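Local coordinates for alpha-1,3-glucanase (PDB 6K0P), which hydrolyses the alpha-1,3-glucosidic linkages of alpha-1,3-glucan, acting as a glycoside hydrolase of family 87, at residues F494-M504 against G531-F541; N370-T381 against G394-A405. The protein carries 1 engineered substitution. All coordinates share one frame; numbering follows the deposited sequence. Where two conformers were deposited one is given.

Both contacts lie in the region assigned to the pectate-lyase-like part of the catalytic domain, a parallel beta-helix. They do not touch: their centres are 24 Å apart and their nearest atoms about 13 Å. Contact 2 lies nearer the middle of the chain and is the more buried. It joins strands 374-383 and 397-407, neighbours on successive coils, through a backbone ladder and like side chains set side by side. Contact 1 lies farther out, where the loop after strand 490-496 meets the loop before strand 537-541. Its chemistry is that of loops: side chains bond to backbone, and waters link the two loops. Contact 1 also holds a residue that binds glycan.

Contact 1: F494-M504 against G531-F541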
loop_
_atom_site.group_PDB
_atom_site.type_symbol
_atom_site.label_atom_id
_atom_site.label_comp_id
_atom_site.label_asym_id
_atom_site.label_seq_id
_atom_site.Cartn_x
_atom_site.Cartn_y
_atom_site.Cartn_z
ATOM N N PHE A 494 -1.908 22.729 1.351
ATOM C CA PHE A 494 -0.676 23.287 1.897
ATOM C C PHE A 494 -0.934 23.762 3.322
ATOM O O PHE A 494 -1.960 24.397 3.590
ATOM C CB PHE A 494 -0.222 24.497 1.070
ATOM C CG PHE A 494 0.159 24.167 -0.348
ATOM C CD1 PHE A 494 -0.812 24.057 -1.337
ATOM C CD2 PHE A 494 1.493 23.995 -0.701
ATOM C CE1 PHE A 494 -0.462 23.762 -2.655
ATOM C CE2 PHE A 494 1.848 23.700 -2.004
ATOM C CZ PHE A 494 0.873 23.590 -2.985
ATOM N N GLN A 495 0.002 23.482 4.231
ATOM C CA GLN A 495 -0.208 23.796 5.641
ATOM C C GLN A 495 1.127 24.006 6.341
ATOM O O GLN A 495 2.087 23.280 6.073
ATOM C CB GLN A 495 -0.964 22.644 6.326
ATOM C CG GLN A 495 -1.231 22.823 7.829
ATOM C CD GLN A 495 -1.895 21.597 8.454
ATOM O OE1 GLN A 495 -2.347 20.696 7.741
ATOM N NE2 GLN A 495 -1.948 21.555 9.782
ATOM N N SER A 496 1.179 24.999 7.240
ATOM C CA SER A 496 2.346 25.258 8.086
ATOM C C SER A 496 1.974 25.048 9.545
ATOM O O SER A 496 0.975 25.601 10.023
ATOM C CB SER A 496 2.848 26.702 7.929
ATOM O OG SER A 496 3.441 26.893 6.661
ATOM N N MET A 497 2.790 24.269 10.249
ATOM C CA MET A 497 2.643 24.118 11.689
ATOM C C MET A 497 3.030 25.416 12.390
ATOM O O MET A 497 4.095 25.985 12.125
ATOM C CB MET A 497 3.559 22.987 12.161
ATOM C CG MET A 497 3.681 22.836 13.665
ATOM S SD MET A 497 4.758 21.431 14.027
ATOM C CE MET A 497 4.980 21.584 15.797
ATOM N N SER A 498 2.135 25.897 13.306
ATOM C CA SER A 498 2.391 27.002 14.218
ATOM C C SER A 498 2.921 26.451 15.536
ATOM O O SER A 498 2.521 25.361 15.962
ATOM C CB SER A 498 1.093 27.758 14.507
ATOM O OG SER A 498 0.571 28.364 13.345
ATOM N N PRO A 499 3.811 27.185 16.227
ATOM C CA PRO A 499 4.311 28.513 15.867
ATOM C C PRO A 499 5.595 28.478 15.031
ATOM O O PRO A 499 6.150 29.535 14.741
ATOM C CB PRO A 499 4.621 29.124 17.233
ATOM C CG PRO A 499 5.117 27.961 18.020
ATOM C CD PRO A 499 4.330 26.752 17.538
ATOM N N ASN A 500 6.058 27.284 14.648
ATOM C CA ASN A 500 7.344 27.175 13.958
ATOM C C ASN A 500 7.366 27.989 12.670
ATOM O O ASN A 500 8.370 28.640 12.361
ATOM C CB ASN A 500 7.659 25.706 13.683
ATOM C CG ASN A 500 7.516 24.850 14.926
ATOM O OD1 ASN A 500 6.416 24.704 15.467
ATOM N ND2 ASN A 500 8.626 24.295 15.392
ATOM N N ASN A 501 6.268 27.970 11.914
ATOM C CA ASN A 501 6.095 28.801 10.723
ATOM C C ASN A 501 7.314 28.747 9.804
ATOM O O ASN A 501 7.868 29.771 9.392
ATOM C CB ASN A 501 5.710 30.238 11.089
ATOM C CG ASN A 501 4.418 30.300 11.869
ATOM O OD1 ASN A 501 3.628 29.350 11.854
ATOM N ND2 ASN A 501 4.186 31.416 12.552
ATOM N N MET A 502 7.736 27.527 9.483
ATOM C CA MET A 502 8.847 27.343 8.562
ATOM C C MET A 502 8.475 27.853 7.174
ATOM O O MET A 502 7.417 27.523 6.636
ATOM C CB MET A 502 9.239 25.868 8.505
ATOM C CG MET A 502 9.557 25.258 9.873
ATOM S SD MET A 502 10.929 26.063 10.739
ATOM C CE MET A 502 12.314 25.451 9.792
ATOM N N VAL A 503 9.344 28.675 6.595
ATOM C CA VAL A 503 9.064 29.289 5.299
ATOM C C VAL A 503 9.300 28.256 4.199
ATOM O O VAL A 503 10.437 27.842 3.959
ATOM C CB VAL A 503 9.908 30.550 5.079
ATOM C CG1 VAL A 503 9.702 31.086 3.673
ATOM C CG2 VAL A 503 9.538 31.613 6.108
ATOM N N MET A 504 8.226 27.844 3.524
ATOM C CA MET A 504 8.348 26.929 2.388
ATOM C C MET A 504 9.050 27.631 1.231
ATOM O O MET A 504 8.616 28.701 0.798
ATOM C CB MET A 504 6.959 26.509 1.909
ATOM C CG MET A 504 6.105 25.805 2.936
ATOM S SD MET A 504 4.682 25.060 2.118
ATOM C CE MET A 504 3.802 24.446 3.559
ATOM N N GLY A 531 -5.189 27.221 17.897
ATOM C CA GLY A 531 -3.790 27.532 18.070
ATOM C C GLY A 531 -2.965 27.488 16.806
ATOM O O GLY A 531 -1.784 27.865 16.840
ATOM N N GLN A 532 -3.546 27.063 15.690
ATOM C CA GLN A 532 -2.818 26.917 14.440
ATOM C C GLN A 532 -3.193 28.030 13.474
ATOM O O GLN A 532 -4.320 28.535 13.487
ATOM C CB GLN A 532 -3.109 25.554 13.803
ATOM C CG GLN A 532 -2.469 24.420 14.565
ATOM C CD GLN A 532 -0.970 24.570 14.625
ATOM O OE1 GLN A 532 -0.306 24.640 13.593
ATOM N NE2 GLN A 532 -0.425 24.640 15.836
ATOM N N GLY A 533 -2.235 28.408 12.633
ATOM C CA GLY A 533 -2.420 29.497 11.705
ATOM C C GLY A 533 -2.096 29.116 10.274
ATOM O O GLY A 533 -1.954 27.938 9.941
ATOM N N PRO A 534 -1.969 30.108 9.408
ATOM C CA PRO A 534 -1.868 29.865 7.962
ATOM C C PRO A 534 -0.437 29.553 7.518
ATOM O O PRO A 534 0.509 29.544 8.307
ATOM C CB PRO A 534 -2.355 31.185 7.362
ATOM C CG PRO A 534 -1.997 32.214 8.407
ATOM C CD PRO A 534 -2.144 31.538 9.733
ATOM N N ALA A 535 -0.294 29.311 6.215
ATOM C CA ALA A 535 0.947 28.782 5.667
ATOM C C ALA A 535 1.948 29.898 5.397
ATOM O O ALA A 535 1.574 31.046 5.127
ATOM C CB ALA A 535 0.676 28.022 4.368
ATOM N N TYR A 536 3.233 29.542 5.453
ATOM C CA TYR A 536 4.336 30.484 5.300
ATOM C C TYR A 536 5.195 30.103 4.106
ATOM O O TYR A 536 5.612 28.944 3.977
ATOM C CB TYR A 536 5.205 30.516 6.559
ATOM C CG TYR A 536 4.633 31.412 7.632
ATOM C CD1 TYR A 536 3.458 31.070 8.304
ATOM C CD2 TYR A 536 5.256 32.608 7.962
ATOM C CE1 TYR A 536 2.927 31.904 9.279
ATOM C CE2 TYR A 536 4.725 33.447 8.928
ATOM C CZ TYR A 536 3.567 33.089 9.579
ATOM O OH TYR A 536 3.058 33.930 10.546
ATOM N N GLY A 537 5.482 31.084 3.254
ATOM C CA GLY A 537 6.357 30.890 2.114
ATOM C C GLY A 537 5.593 31.064 0.822
ATOM O O GLY A 537 5.042 32.136 0.559
ATOM N N GLY A 538 5.533 30.027 0.005
ATOM C CA GLY A 538 4.737 30.113 -1.204
ATOM C C GLY A 538 4.927 28.877 -2.054
ATOM O O GLY A 538 5.675 27.957 -1.703
ATOM N N ALA A 539 4.219 28.868 -3.182
ATOM C CA ALA A 539 4.347 27.791 -4.153
ATOM C C ALA A 539 4.025 28.332 -5.534
ATOM O O ALA A 539 3.212 29.249 -5.676
ATOM C CB ALA A 539 3.412 26.613 -3.829
ATOM N N SER A 540 4.662 27.752 -6.546
ATOM C CA SER A 540 4.443 28.123 -7.937
ATOM C C SER A 540 3.602 27.063 -8.632
ATOM O O SER A 540 3.729 25.867 -8.348
ATOM C CB SER A 540 5.776 28.262 -8.670
ATOM O OG SER A 540 6.580 29.260 -8.068
ATOM N N PHE A 541 2.751 27.513 -9.552
ATOM C CA PHE A 541 1.820 26.653 -10.273
ATOM C C PHE A 541 1.928 26.947 -11.759
ATOM O O PHE A 541 1.746 28.092 -12.182
ATOM C CB PHE A 541 0.386 26.881 -9.786
ATOM C CG PHE A 541 0.211 26.620 -8.318
ATOM C CD1 PHE A 541 0.594 27.569 -7.379
ATOM C CD2 PHE A 541 -0.292 25.406 -7.869
ATOM C CE1 PHE A 541 0.459 27.329 -6.023
ATOM C CE2 PHE A 541 -0.437 25.156 -6.519
ATOM C CZ PHE A 541 -0.057 26.113 -5.587
HETATM O O HOH W 1 -1.099 24.108 11.017
HETATM O O HOH W 2 -1.296 26.396 7.661
HETATM O O HOH W 3 1.111 28.992 10.782
#
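Gln532 OE1 is gripped by Ser498 N and by water 1. The bond from Ser498 N to Gln532 OE1 is 2.8 Å long and nearly straight, at 175°. The other end of the same amide gives Gln532 NE2 to Ser498 O, 3.0 Å away. Ser498 O lies in the plane of the amide, while NE2 stands above the carbonyl plane of Ser498. Gln532 is bent at chi2 (-60°), which folds its amide back against the backbone of Ser498. Two bonds to one residue fix the rotation of this amide. Ser498 OG answers by accepting from Gly533 N.

Further along, Ser496 OG lies beside its own backbone N and takes the N-H of Tyr536 at 2.9 Å. Water 2 links Ser496 N with Gly533 O. Water 3 links Asn501 OD1 with Pro534 O and also meets Ser498 OG.

Asn501 lies flat over one face of the Tyr536 ring, amide and ring planes only 8° apart. Its CB sits 3.6 Å from the ring centroid and makes a CH-pi contact. Past the tyrosine, Met504 N bonds to Tyr536 O at 2.9 Å. An apolar patch lies at the strands. There Phe494 CZ meets Phe541 CZ obliquely at 3.7 Å, and Phe494 CE2 touches Ala539 CB.

Water 1 also donates to Ser496 O and accepts from Gln495 NE2. That nitrogen bonds to O6 of a bound glucose, and Gln495 OE1 accepts from Trp466. Through water 1, Gln532 is linked to the glycan-binding Gln495. The loops leave and enter coils of the parallel beta-helix beside this glycan pocket. The chemistry implies loops held by two hydrogen bonds of one glutamine amide, by serine hydroxyls and by water, consistent with a steady position for Gln495 at the sugar.

Contact 2: N370-T381 against G394-A405; sequences NVGNKYTNLTAT and GSDNLFQNLYGA. With ACY (acetic acid), chain L.
Asn373 and Asn397 lie side by side and point the same way. Asn397 OD1 accepts twice, from Asn373 N at 2.9 Å and from Asn373 ND2 at 3.0 Å. Asn397 ND2 turns to Asn370 O. Ser395 N reaches that carbonyl oxygen from the other face of its plane. Asn373 OD1 in turn accepts from Asn342 ND2, and Asn373 ND2 also bonds to Ser339 O. The pair is therefore part of an asparagine ladder running from coil to coil.

Tyr375 and Phe399 repeat the theme with rings. They run alongside each other with planes 43° apart, too tilted for a parallel stack. Phe399 CE2 lies over one face of the Tyr375 ring, offset toward its rim, and Phe399 CD2 meets Tyr375 CB at 3.5 Å. Tyr375 OH is held by Ala358 O.

At the corner, Asn377 and Asn401 cross, amide planes 78° apart. Both have positive phi. With its CG anti to the backbone N (chi1 -170°), Asn401 turns its ND2 to Asn377 OD1. This bond is short, 2.7 Å, and lies on a lone pair. Asn377 ND2 bonds to Asp345. Beyond the corner, Leu402 CD2 packs against Leu378 CB. CG2 of Thr379 and of Thr381 meet the Tyr403 ring at its edge, Thr381 CG2 being 3.7 Å from Tyr403 CE2.

Backbone bonds between the parallel strands, such as Tyr375 N to Leu398 O, 2.8 Å, tie them throughout. The asparagine, aromatic and leucine pairs each lie 24 positions apart. Aligned like side chains and asparagine ladders are characteristic of parallel beta-helices. Here the buried amides of Asn373 and Asn397 find partners in each other and in nearby backbone carbonyls, consistent with side chains adding to the backbone in holding neighbouring coils in step.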
loop_
_atom_site.group_PDB
_atom_site.type_symbol
_atom_site.label_atom_id
_atom_site.label_comp_id
_atom_site.label_asym_id
_atom_site.label_seq_id
_atom_site.Cartn_x
_atom_site.Cartn_y
_atom_site.Cartn_z
ATOM N N ASN A 370 18.507 10.969 4.175
ATOM C CA ASN A 370 18.281 9.917 3.193
ATOM C C ASN A 370 18.351 10.556 1.813
ATOM O O ASN A 370 17.622 11.513 1.538
ATOM C CB ASN A 370 16.884 9.317 3.372
ATOM C CG ASN A 370 16.682 8.679 4.724
ATOM O OD1 ASN A 370 17.369 9.000 5.688
ATOM N ND2 ASN A 370 15.704 7.787 4.807
ATOM N N VAL A 371 19.211 10.032 0.939
ATOM C CA VAL A 371 19.465 10.661 -0.354
ATOM C C VAL A 371 19.506 9.631 -1.473
ATOM O O VAL A 371 19.844 8.461 -1.262
ATOM C CB VAL A 371 20.766 11.509 -0.379
ATOM C CG1 VAL A 371 20.781 12.548 0.739
ATOM C CG2 VAL A 371 22.013 10.620 -0.322
ATOM N N GLY A 372 19.180 10.082 -2.683
ATOM C CA GLY A 372 19.455 9.290 -3.864
ATOM C C GLY A 372 18.553 8.099 -4.066
ATOM O O GLY A 372 18.866 7.241 -4.899
ATOM N N ASN A 373 17.447 8.018 -3.337
ATOM C CA ASN A 373 16.522 6.907 -3.493
ATOM C C ASN A 373 15.624 7.126 -4.700
ATOM O O ASN A 373 15.333 8.259 -5.091
ATOM C CB ASN A 373 15.668 6.767 -2.235
ATOM C CG ASN A 373 16.497 6.407 -1.018
ATOM O OD1 ASN A 373 16.935 5.267 -0.873
ATOM N ND2 ASN A 373 16.724 7.377 -0.135
ATOM N N LYS A 374 15.202 6.021 -5.307
ATOM C CA LYS A 374 14.336 6.047 -6.478
ATOM C C LYS A 374 13.172 5.111 -6.201
ATOM O O LYS A 374 13.356 3.889 -6.130
ATOM C CB LYS A 374 15.099 5.643 -7.741
ATOM C CG LYS A 374 16.184 6.660 -8.127
ATOM C CD LYS A 374 16.942 6.218 -9.366
ATOM C CE LYS A 374 18.043 7.209 -9.719
ATOM N NZ LYS A 374 17.513 8.581 -9.980
ATOM N N TYR A 375 11.989 5.690 -6.014
ATOM C CA TYR A 375 10.741 4.963 -5.783
ATOM C C TYR A 375 9.977 5.108 -7.096
ATOM O O TYR A 375 9.402 6.164 -7.373
ATOM C CB TYR A 375 9.973 5.612 -4.634
ATOM C CG TYR A 375 10.440 5.292 -3.218
ATOM C CD1 TYR A 375 11.767 5.470 -2.819
ATOM C CD2 TYR A 375 9.533 4.864 -2.257
ATOM C CE1 TYR A 375 12.171 5.191 -1.513
ATOM C CE2 TYR A 375 9.932 4.598 -0.951
ATOM C CZ TYR A 375 11.249 4.756 -0.584
ATOM O OH TYR A 375 11.640 4.483 0.709
ATOM N N THR A 376 9.991 4.064 -7.924
ATOM C CA THR A 376 9.543 4.173 -9.308
ATOM C C THR A 376 8.553 3.070 -9.646
ATOM O O THR A 376 8.681 1.938 -9.168
ATOM C CB THR A 376 10.722 4.110 -10.292
ATOM O OG1 THR A 376 11.459 2.894 -10.088
ATOM C CG2 THR A 376 11.665 5.299 -10.087
ATOM N N ASN A 377 7.568 3.403 -10.482
ATOM C CA ASN A 377 6.620 2.416 -10.994
ATOM C C ASN A 377 5.942 1.679 -9.840
ATOM O O ASN A 377 5.971 0.454 -9.745
ATOM C CB ASN A 377 7.307 1.441 -11.962
ATOM C CG ASN A 377 8.087 2.152 -13.056
ATOM O OD1 ASN A 377 7.540 2.992 -13.769
ATOM N ND2 ASN A 377 9.368 1.827 -13.184
ATOM N N LEU A 378 5.327 2.454 -8.952
ATOM C CA LEU A 378 4.748 1.907 -7.732
ATOM C C LEU A 378 3.239 2.094 -7.734
ATOM O O LEU A 378 2.732 3.153 -8.131
ATOM C CB LEU A 378 5.332 2.592 -6.495
ATOM C CG LEU A 378 6.848 2.503 -6.294
ATOM C CD1 LEU A 378 7.238 3.172 -4.973
ATOM C CD2 LEU A 378 7.322 1.048 -6.309
ATOM N N THR A 379 2.522 1.070 -7.276
ATOM C CA THR A 379 1.081 1.145 -7.094
ATOM C C THR A 379 0.764 0.881 -5.632
ATOM O O THR A 379 1.300 -0.060 -5.037
ATOM C CB THR A 379 0.384 0.115 -7.980
ATOM O OG1 THR A 379 0.555 0.500 -9.350
ATOM C CG2 THR A 379 -1.105 0.010 -7.641
ATOM N N ALA A 380 -0.089 1.723 -5.047
ATOM C CA ALA A 380 -0.535 1.538 -3.668
ATOM C C ALA A 380 -2.012 1.893 -3.594
ATOM O O ALA A 380 -2.382 3.051 -3.803
ATOM C CB ALA A 380 0.288 2.394 -2.705
ATOM N N THR A 381 -2.858 0.905 -3.303
ATOM C CA THR A 381 -4.302 1.110 -3.310
ATOM C C THR A 381 -4.903 0.530 -2.036
ATOM O O THR A 381 -4.277 -0.271 -1.343
ATOM C CB THR A 381 -4.963 0.431 -4.508
ATOM O OG1 THR A 381 -4.721 -0.979 -4.440
ATOM C CG2 THR A 381 -4.405 0.985 -5.822
ATOM N N GLY A 394 14.428 14.634 3.684
ATOM C CA GLY A 394 15.347 13.996 2.759
ATOM C C GLY A 394 15.819 14.976 1.701
ATOM O O GLY A 394 15.391 16.130 1.646
ATOM N N SER A 395 16.720 14.488 0.851
ATOM C CA SER A 395 17.271 15.312 -0.216
ATOM C C SER A 395 17.564 14.421 -1.413
ATOM O O SER A 395 18.052 13.298 -1.251
ATOM C CB SER A 395 18.539 16.051 0.249
ATOM O OG SER A 395 18.986 16.979 -0.736
ATOM N N ASP A 396 17.246 14.919 -2.607
ATOM C CA ASP A 396 17.549 14.219 -3.858
ATOM C C ASP A 396 16.921 12.824 -3.903
ATOM O O ASP A 396 17.596 11.823 -4.152
ATOM C CB ASP A 396 19.058 14.167 -4.124
ATOM C CG ASP A 396 19.395 13.623 -5.501
ATOM O OD1 ASP A 396 18.649 13.896 -6.466
ATOM O OD2 ASP A 396 20.416 12.918 -5.620
ATOM N N ASN A 397 15.616 12.763 -3.674
ATOM C CA ASN A 397 14.867 11.516 -3.760
ATOM C C ASN A 397 13.771 11.661 -4.802
ATOM O O ASN A 397 13.133 12.718 -4.903
ATOM C CB ASN A 397 14.255 11.159 -2.417
ATOM C CG ASN A 397 15.305 10.838 -1.382
ATOM O OD1 ASN A 397 16.084 9.897 -1.550
ATOM N ND2 ASN A 397 15.347 11.618 -0.308
ATOM N N LEU A 398 13.553 10.597 -5.574
ATOM C CA LEU A 398 12.641 10.614 -6.709
ATOM C C LEU A 398 11.507 9.624 -6.474
ATOM O O LEU A 398 11.750 8.479 -6.084
ATOM C CB LEU A 398 13.393 10.226 -7.981
ATOM C CG LEU A 398 12.561 10.074 -9.253
ATOM C CD1 LEU A 398 11.934 11.406 -9.695
ATOM C CD2 LEU A 398 13.446 9.496 -10.354
ATOM N N PHE A 399 10.273 10.071 -6.719
ATOM C CA PHE A 399 9.076 9.237 -6.692
ATOM C C PHE A 399 8.423 9.423 -8.054
ATOM O O PHE A 399 7.899 10.505 -8.346
ATOM C CB PHE A 399 8.149 9.690 -5.564
ATOM C CG PHE A 399 8.787 9.621 -4.198
ATOM C CD1 PHE A 399 9.662 10.603 -3.770
ATOM C CD2 PHE A 399 8.507 8.557 -3.341
ATOM C CE1 PHE A 399 10.257 10.534 -2.518
ATOM C CE2 PHE A 399 9.099 8.484 -2.083
ATOM C CZ PHE A 399 9.973 9.473 -1.671
ATOM N N GLN A 400 8.469 8.390 -8.898
ATOM C CA GLN A 400 8.159 8.554 -10.311
ATOM C C GLN A 400 7.262 7.432 -10.807
ATOM O O GLN A 400 7.501 6.258 -10.508
ATOM C CB GLN A 400 9.454 8.563 -11.119
ATOM C CG GLN A 400 9.279 8.828 -12.598
ATOM C CD GLN A 400 10.626 8.953 -13.282
ATOM O OE1 GLN A 400 11.397 7.991 -13.340
ATOM N NE2 GLN A 400 10.936 10.149 -13.766
ATOM N N ASN A 401 6.242 7.801 -11.584
ATOM C CA ASN A 401 5.263 6.872 -12.154
ATOM C C ASN A 401 4.533 6.088 -11.057
ATOM O O ASN A 401 4.711 4.882 -10.877
ATOM C CB ASN A 401 5.857 5.949 -13.222
ATOM C CG ASN A 401 4.777 5.192 -13.958
ATOM O OD1 ASN A 401 3.673 5.702 -14.114
ATOM N ND2 ASN A 401 5.071 3.977 -14.397
ATOM N N LEU A 402 3.679 6.819 -10.349
ATOM C CA LEU A 402 2.958 6.301 -9.193
ATOM C C LEU A 402 1.475 6.190 -9.504
ATOM O O LEU A 402 0.912 7.034 -10.210
ATOM C CB LEU A 402 3.102 7.241 -7.995
ATOM C CG LEU A 402 4.498 7.747 -7.656
ATOM C CD1 LEU A 402 4.417 8.752 -6.500
ATOM C CD2 LEU A 402 5.393 6.559 -7.308
ATOM N N TYR A 403 0.835 5.164 -8.946
ATOM C CA TYR A 403 -0.618 5.094 -8.910
ATOM C C TYR A 403 -1.035 4.892 -7.462
ATOM O O TYR A 403 -0.581 3.944 -6.810
ATOM C CB TYR A 403 -1.160 3.946 -9.769
ATOM C CG TYR A 403 -2.671 3.921 -9.732
ATOM C CD1 TYR A 403 -3.414 4.865 -10.432
ATOM C CD2 TYR A 403 -3.353 2.996 -8.956
ATOM C CE1 TYR A 403 -4.799 4.871 -10.384
ATOM C CE2 TYR A 403 -4.744 2.990 -8.905
ATOM C CZ TYR A 403 -5.455 3.931 -9.619
ATOM O OH TYR A 403 -6.831 3.936 -9.574
ATOM N N GLY A 404 -1.876 5.774 -6.958
ATOM C CA GLY A 404 -2.435 5.615 -5.622
ATOM C C GLY A 404 -3.937 5.782 -5.650
ATOM O O GLY A 404 -4.461 6.605 -6.396
ATOM N N ALA A 405 -4.630 4.997 -4.822
ATOM C CA ALA A 405 -6.089 5.068 -4.858
ATOM C C ALA A 405 -6.700 4.561 -3.562
ATOM O O ALA A 405 -6.160 3.667 -2.900
ATOM C CB ALA A 405 -6.684 4.297 -6.047
HETATM C C ACY L . 21.910 18.232 0.615
HETATM O O ACY L . 21.610 17.436 -0.348
HETATM O OXT ACY L . 21.134 18.998 1.174
HETATM C CH3 ACY L . 23.395 18.147 1.023
HETATM O O HOH W 4 17.151 10.011 -6.484
#